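Local coordinates for lipoprotein (Colwellia psychrerythraea, PDB 3O0Y) that is a putative lipoprotein of unknown function that may share its core fold with zincin-like metallopeptidases, at residues V377-P382 and F583-L588; I448-D453 and V587-A592. One frame throughout, in Å; residues are numbered along the deposited sequence.

In the fold
Both contacts draw on the end of helix 580-588. In interaction 1, H584, D585 and L588 of this helix meet the loop 377-382, while interaction 2 fits its last residues and the following turn onto helix 444-452. Their centres are about 9 Å apart, and V587 and L588 belong to both. The loop and helix 444-452 also touch each other: T380 O lies 3.6 Å from L450 CD2, and P382 CB is as close to A449 CB, so three pieces distant in sequence meet in one place. Helix 444-452 follows closely on helix 432-439, in a family assigned to the Peptidase_MA clan, but no metal or ligand marks a site at either contact.

Interaction 1. Residues V377-P382 and F583-L588; sequences VFRTTP and FHDVVL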
loop_
_atom_site.group_PDB
_atom_site.type_symbol
_atom_site.label_atom_id
_atom_site.label_comp_id
_atom_site.label_asym_id
_atom_site.label_seq_id
_atom_site.Cartn_x
_atom_site.Cartn_y
_atom_site.Cartn_z
ATOM N N VAL A 377 6.325 12.325 -22.954
ATOM C CA VAL A 377 7.262 12.148 -21.861
ATOM C C VAL A 377 7.163 10.830 -21.090
ATOM O O VAL A 377 7.890 10.626 -20.120
ATOM C CB VAL A 377 7.227 13.343 -20.905
ATOM C CG1 VAL A 377 7.454 14.712 -21.705
ATOM C CG2 VAL A 377 5.932 13.454 -20.044
ATOM N N PHE A 378 6.292 9.949 -21.591
ATOM C CA PHE A 378 6.174 8.605 -21.052
ATOM C C PHE A 378 6.082 7.671 -22.276
ATOM O O PHE A 378 4.991 7.246 -22.697
ATOM C CB PHE A 378 4.973 8.493 -20.174
ATOM C CG PHE A 378 5.118 9.165 -18.839
ATOM C CD1 PHE A 378 5.904 8.607 -17.825
ATOM C CD2 PHE A 378 4.543 10.444 -18.597
ATOM C CE1 PHE A 378 6.004 9.250 -16.608
ATOM C CE2 PHE A 378 4.599 11.003 -17.298
ATOM C CZ PHE A 378 5.310 10.444 -16.362
ATOM N N ARG A 379 7.233 7.429 -22.853
ATOM C CA ARG A 379 7.279 6.914 -24.193
ATOM C C ARG A 379 7.224 5.348 -24.229
ATOM O O ARG A 379 7.106 4.759 -25.335
ATOM C CB ARG A 379 8.527 7.404 -24.891
ATOM C CG ARG A 379 8.634 8.895 -25.061
ATOM C CD ARG A 379 10.004 9.205 -25.640
ATOM N NE ARG A 379 11.060 8.662 -24.760
ATOM C CZ ARG A 379 12.378 8.790 -24.943
ATOM N NH1 ARG A 379 12.890 9.459 -25.997
ATOM N NH2 ARG A 379 13.187 8.276 -24.041
ATOM N N THR A 380 7.329 4.705 -23.083
ATOM C CA THR A 380 7.236 3.235 -22.970
ATOM C C THR A 380 5.896 2.897 -22.289
ATOM O O THR A 380 5.649 3.206 -21.122
ATOM C CB THR A 380 8.398 2.684 -22.159
ATOM O OG1 THR A 380 9.627 3.007 -22.836
ATOM C CG2 THR A 380 8.276 1.171 -22.100
ATOM N N THR A 381 5.006 2.253 -23.026
ATOM C CA THR A 381 3.676 1.860 -22.528
ATOM C C THR A 381 3.748 0.482 -21.916
ATOM O O THR A 381 4.228 -0.464 -22.555
ATOM C CB THR A 381 2.625 1.848 -23.657
ATOM O OG1 THR A 381 2.564 3.161 -24.218
ATOM C CG2 THR A 381 1.260 1.434 -23.125
ATOM N N PRO A 382 3.258 0.354 -20.698
ATOM C CA PRO A 382 3.315 -0.964 -20.070
ATOM C C PRO A 382 2.303 -1.918 -20.715
ATOM O O PRO A 382 1.364 -1.463 -21.359
ATOM C CB PRO A 382 2.923 -0.702 -18.649
ATOM C CG PRO A 382 2.210 0.590 -18.660
ATOM C CD PRO A 382 2.734 1.389 -19.779
ATOM N N PHE A 583 14.463 11.111 -18.556
ATOM C CA PHE A 583 14.478 11.063 -17.103
ATOM C C PHE A 583 13.439 10.078 -16.597
ATOM O O PHE A 583 13.705 9.310 -15.710
ATOM C CB PHE A 583 14.202 12.463 -16.524
ATOM C CG PHE A 583 14.075 12.506 -15.032
ATOM C CD1 PHE A 583 15.231 12.446 -14.274
ATOM C CD2 PHE A 583 12.873 12.693 -14.379
ATOM C CE1 PHE A 583 15.183 12.409 -12.864
ATOM C CE2 PHE A 583 12.807 12.683 -12.983
ATOM C CZ PHE A 583 13.998 12.578 -12.218
ATOM N N HIS A 584 12.243 10.140 -17.153
ATOM C CA HIS A 584 11.206 9.182 -16.774
ATOM C C HIS A 584 11.596 7.728 -17.063
ATOM O O HIS A 584 11.248 6.846 -16.308
ATOM C CB HIS A 584 9.858 9.552 -17.421
ATOM C CG HIS A 584 9.216 10.780 -16.825
ATOM N ND1 HIS A 584 8.363 11.602 -17.513
ATOM C CD2 HIS A 584 9.446 11.392 -15.633
ATOM C CE1 HIS A 584 7.999 12.604 -16.724
ATOM N NE2 HIS A 584 8.656 12.510 -15.582
ATOM N N ASP A 585 12.292 7.476 -18.137
ATOM C CA ASP A 585 12.709 6.126 -18.454
ATOM C C ASP A 585 13.734 5.652 -17.408
ATOM O O ASP A 585 13.646 4.509 -16.927
ATOM C CB ASP A 585 13.321 6.030 -19.806
ATOM C CG ASP A 585 12.308 6.131 -20.959
ATOM O OD1 ASP A 585 11.070 5.970 -20.794
ATOM O OD2 ASP A 585 12.829 6.266 -22.090
ATOM N N VAL A 586 14.654 6.535 -16.995
ATOM C CA VAL A 586 15.615 6.127 -15.945
ATOM C C VAL A 586 14.909 5.863 -14.635
ATOM O O VAL A 586 15.261 4.888 -13.902
ATOM C CB VAL A 586 16.707 7.261 -15.718
ATOM C CG1 VAL A 586 17.662 6.871 -14.517
ATOM C CG2 VAL A 586 17.459 7.527 -16.978
ATOM N N VAL A 587 13.902 6.659 -14.295
ATOM C CA VAL A 587 13.231 6.468 -13.023
ATOM C C VAL A 587 12.356 5.182 -12.995
ATOM O O VAL A 587 12.301 4.453 -12.026
ATOM C CB VAL A 587 12.396 7.702 -12.644
ATOM C CG1 VAL A 587 11.537 7.470 -11.350
ATOM C CG2 VAL A 587 13.328 8.885 -12.447
ATOM N N LEU A 588 11.658 4.947 -14.085
ATOM C CA LEU A 588 10.635 3.895 -14.099
ATOM C C LEU A 588 11.134 2.538 -14.599
ATOM O O LEU A 588 10.605 1.496 -14.186
ATOM C CB LEU A 588 9.472 4.352 -15.000
ATOM C CG LEU A 588 8.616 5.524 -14.483
ATOM C CD1 LEU A 588 7.611 5.967 -15.524
ATOM C CD2 LEU A 588 7.900 5.053 -13.223
HETATM O O HOH W 1 9.769 8.122 -21.731
HETATM O O HOH W 2 10.658 5.242 -23.498
#
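H584 and F378 lie face on face in an offset stack, their planes only 5° apart and their ring centroids separated by 4.2 Å. The first torsion of H584 (chi1 -71°) turns CG away from the carbonyl carbon and brings the imidazole over the outer part of the phenyl ring. In its own ring plane, H584 ND1 donates to V377 O at 2.8 Å with an angle of 158° at the hydrogen, arriving above the carbonyl plane. H584 NE2 is hydrogen-bonded to Y476 OH, so both ring nitrogens are engaged and the ring's rotation is fixed. L588 CD1 touches the phenyl edge 3.8 Å from F378 CE1. With an alanine at H584, F378 would probably lose its stacking partner, and V377 O and the Y476 hydroxyl would each be left without their imidazole partner.

The outer side is polar, looser and wetter. R379 bends at its third torsion, and its NH2 reaches D585 OD2 at 2.8 Å in a salt bridge, meeting the oxygen from above the carboxylate plane. One water accepts from R379 N (2.9 Å) and lies 2.7 Å from D585 OD1, to which it may donate; a second sits between T380 OG1 and D585 OD2. Here R379 is exposed and D585 partly so.

Helix 467-483 closes the inner side: W473 touches both F378 and L588, and V480 packs on F378. W446 of helix 444-452 meets the F378 ring steeply, while helix 595-608 packs against F583 and V586 of helix 580-588.

Interaction 2. Residues I448-D453 and V587-A592; sequences IALNLD and VLLNGA
L450 carries the apolar part of this buried contact, spreading its two methyls over consecutive leucines. Its CD1 meets L588 CD1 at 3.9 Å, and its CD2 meets L589 CD2 at the same distance of 3.9 Å. The leucine side chains approach obliquely; their nearest atoms are branch methyls.

N451 packs its amide group against the backbone of G591 and A592. Its CG stands anti to the backbone N (chi1 -164°), which carries the amide across to them. CG of N451 comes within 3.5 Å of G591 CA. The main chains are close as well, with the CA atoms of N451 and G591 only 4.6 Å apart.

Hydrogen bonds within 587-592 and to the helix before it shape the turn. L588 to G591 form a type I turn, closed by a backbone bond from G591 N to L588 O at 3.3 Å, and G591 then takes a positive phi of 81°, a conformation that suits glycine. A side-chain donor, N590 ND2, reaches back to V586 O and ties the turn to the helix.

Y469 of helix 467-483 packs on L588 and A592, and W446 and Q447 also touch L588. The chain thus leaves helix 580-588 through a type I turn packed on helix 444-452 before entering helix 595-608, within a mostly helical DUF885 protein, a family assigned to the Peptidase_MA clan, consistent with a zincin-like fold.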
loop_
_atom_site.group_PDB
_atom_site.type_symbol
_atom_site.label_atom_id
_atom_site.label_comp_id
_atom_site.label_asym_id
_atom_site.label_seq_id
_atom_site.Cartn_x
_atom_site.Cartn_y
_atom_site.Cartn_z
ATOM N N ILE A 448 3.791 0.616 -11.552
ATOM C CA ILE A 448 3.785 -0.836 -11.160
ATOM C C ILE A 448 3.782 -1.766 -12.381
ATOM O O ILE A 448 4.496 -2.746 -12.452
ATOM C CB ILE A 448 2.613 -1.106 -10.218
ATOM C CG1 ILE A 448 2.966 -0.537 -8.848
ATOM C CG2 ILE A 448 2.224 -2.617 -10.114
ATOM C CD1 ILE A 448 1.826 -0.444 -7.904
ATOM N N ALA A 449 2.964 -1.463 -13.364
ATOM C CA ALA A 449 2.917 -2.233 -14.561
ATOM C C ALA A 449 4.226 -2.225 -15.345
ATOM O O ALA A 449 4.720 -3.283 -15.802
ATOM C CB ALA A 449 1.711 -1.725 -15.466
ATOM N N LEU A 450 4.867 -1.051 -15.457
ATOM C CA LEU A 450 6.211 -1.017 -16.057
ATOM C C LEU A 450 7.198 -1.879 -15.263
ATOM O O LEU A 450 8.008 -2.559 -15.856
ATOM C CB LEU A 450 6.707 0.422 -16.261
ATOM C CG LEU A 450 6.069 1.168 -17.405
ATOM C CD1 LEU A 450 6.431 2.704 -17.337
ATOM C CD2 LEU A 450 6.476 0.535 -18.826
ATOM N N ASN A 451 7.154 -1.821 -13.933
ATOM C CA ASN A 451 8.087 -2.609 -13.158
ATOM C C ASN A 451 7.842 -4.101 -13.405
ATOM O O ASN A 451 8.822 -4.840 -13.580
ATOM C CB ASN A 451 7.912 -2.324 -11.704
ATOM C CG ASN A 451 9.078 -2.793 -10.858
ATOM O OD1 ASN A 451 10.005 -3.537 -11.314
ATOM N ND2 ASN A 451 9.051 -2.389 -9.615
ATOM N N LEU A 452 6.562 -4.510 -13.507
ATOM C CA LEU A 452 6.286 -5.913 -13.774
ATOM C C LEU A 452 6.820 -6.347 -15.114
ATOM O O LEU A 452 7.338 -7.470 -15.263
ATOM C CB LEU A 452 4.795 -6.161 -13.766
ATOM C CG LEU A 452 4.127 -6.175 -12.438
ATOM C CD1 LEU A 452 2.535 -6.240 -12.687
ATOM C CD2 LEU A 452 4.632 -7.301 -11.483
ATOM N N ASP A 453 6.798 -5.430 -16.107
ATOM C CA ASP A 453 7.309 -5.730 -17.413
ATOM C C ASP A 453 8.872 -5.946 -17.527
ATOM O O ASP A 453 9.357 -6.406 -18.587
ATOM C CB ASP A 453 6.943 -4.650 -18.409
ATOM C CG ASP A 453 5.533 -4.747 -18.957
ATOM O OD1 ASP A 453 4.905 -5.829 -18.974
ATOM O OD2 ASP A 453 5.038 -3.632 -19.374
ATOM N N VAL A 587 13.902 6.659 -14.295
ATOM C CA VAL A 587 13.231 6.468 -13.023
ATOM C C VAL A 587 12.356 5.182 -12.995
ATOM O O VAL A 587 12.301 4.453 -12.026
ATOM C CB VAL A 587 12.396 7.702 -12.644
ATOM C CG1 VAL A 587 11.537 7.470 -11.350
ATOM C CG2 VAL A 587 13.328 8.885 -12.447
ATOM N N LEU A 588 11.658 4.947 -14.085
ATOM C CA LEU A 588 10.635 3.895 -14.099
ATOM C C LEU A 588 11.134 2.538 -14.599
ATOM O O LEU A 588 10.605 1.496 -14.186
ATOM C CB LEU A 588 9.472 4.352 -15.000
ATOM C CG LEU A 588 8.616 5.524 -14.483
ATOM C CD1 LEU A 588 7.611 5.967 -15.524
ATOM C CD2 LEU A 588 7.900 5.053 -13.223
ATOM N N LEU A 589 11.985 2.541 -15.618
ATOM C CA LEU A 589 12.258 1.265 -16.314
ATOM C C LEU A 589 13.233 0.376 -15.592
ATOM O O LEU A 589 13.490 -0.766 -16.014
ATOM C CB LEU A 589 12.653 1.486 -17.783
ATOM C CG LEU A 589 11.658 2.227 -18.719
ATOM C CD1 LEU A 589 12.224 2.385 -20.179
ATOM C CD2 LEU A 589 10.225 1.571 -18.659
ATOM N N ASN A 590 13.849 0.893 -14.531
ATOM C CA ASN A 590 14.686 0.102 -13.672
ATOM C C ASN A 590 13.981 -0.399 -12.419
ATOM O O ASN A 590 14.603 -1.027 -11.568
ATOM C CB ASN A 590 15.984 0.880 -13.343
ATOM C CG ASN A 590 16.740 1.300 -14.614
ATOM O OD1 ASN A 590 17.205 0.422 -15.336
ATOM N ND2 ASN A 590 16.839 2.570 -14.901
ATOM N N GLY A 591 12.674 -0.209 -12.333
ATOM C CA GLY A 591 11.881 -0.777 -11.246
ATOM C C GLY A 591 11.950 0.050 -9.978
ATOM O O GLY A 591 12.735 0.975 -9.853
ATOM N N ALA A 592 11.167 -0.362 -8.997
ATOM C CA ALA A 592 11.175 0.242 -7.689
ATOM C C ALA A 592 12.478 -0.110 -6.988
ATOM O O ALA A 592 12.888 -1.275 -6.946
ATOM C CB ALA A 592 9.933 -0.270 -6.822
#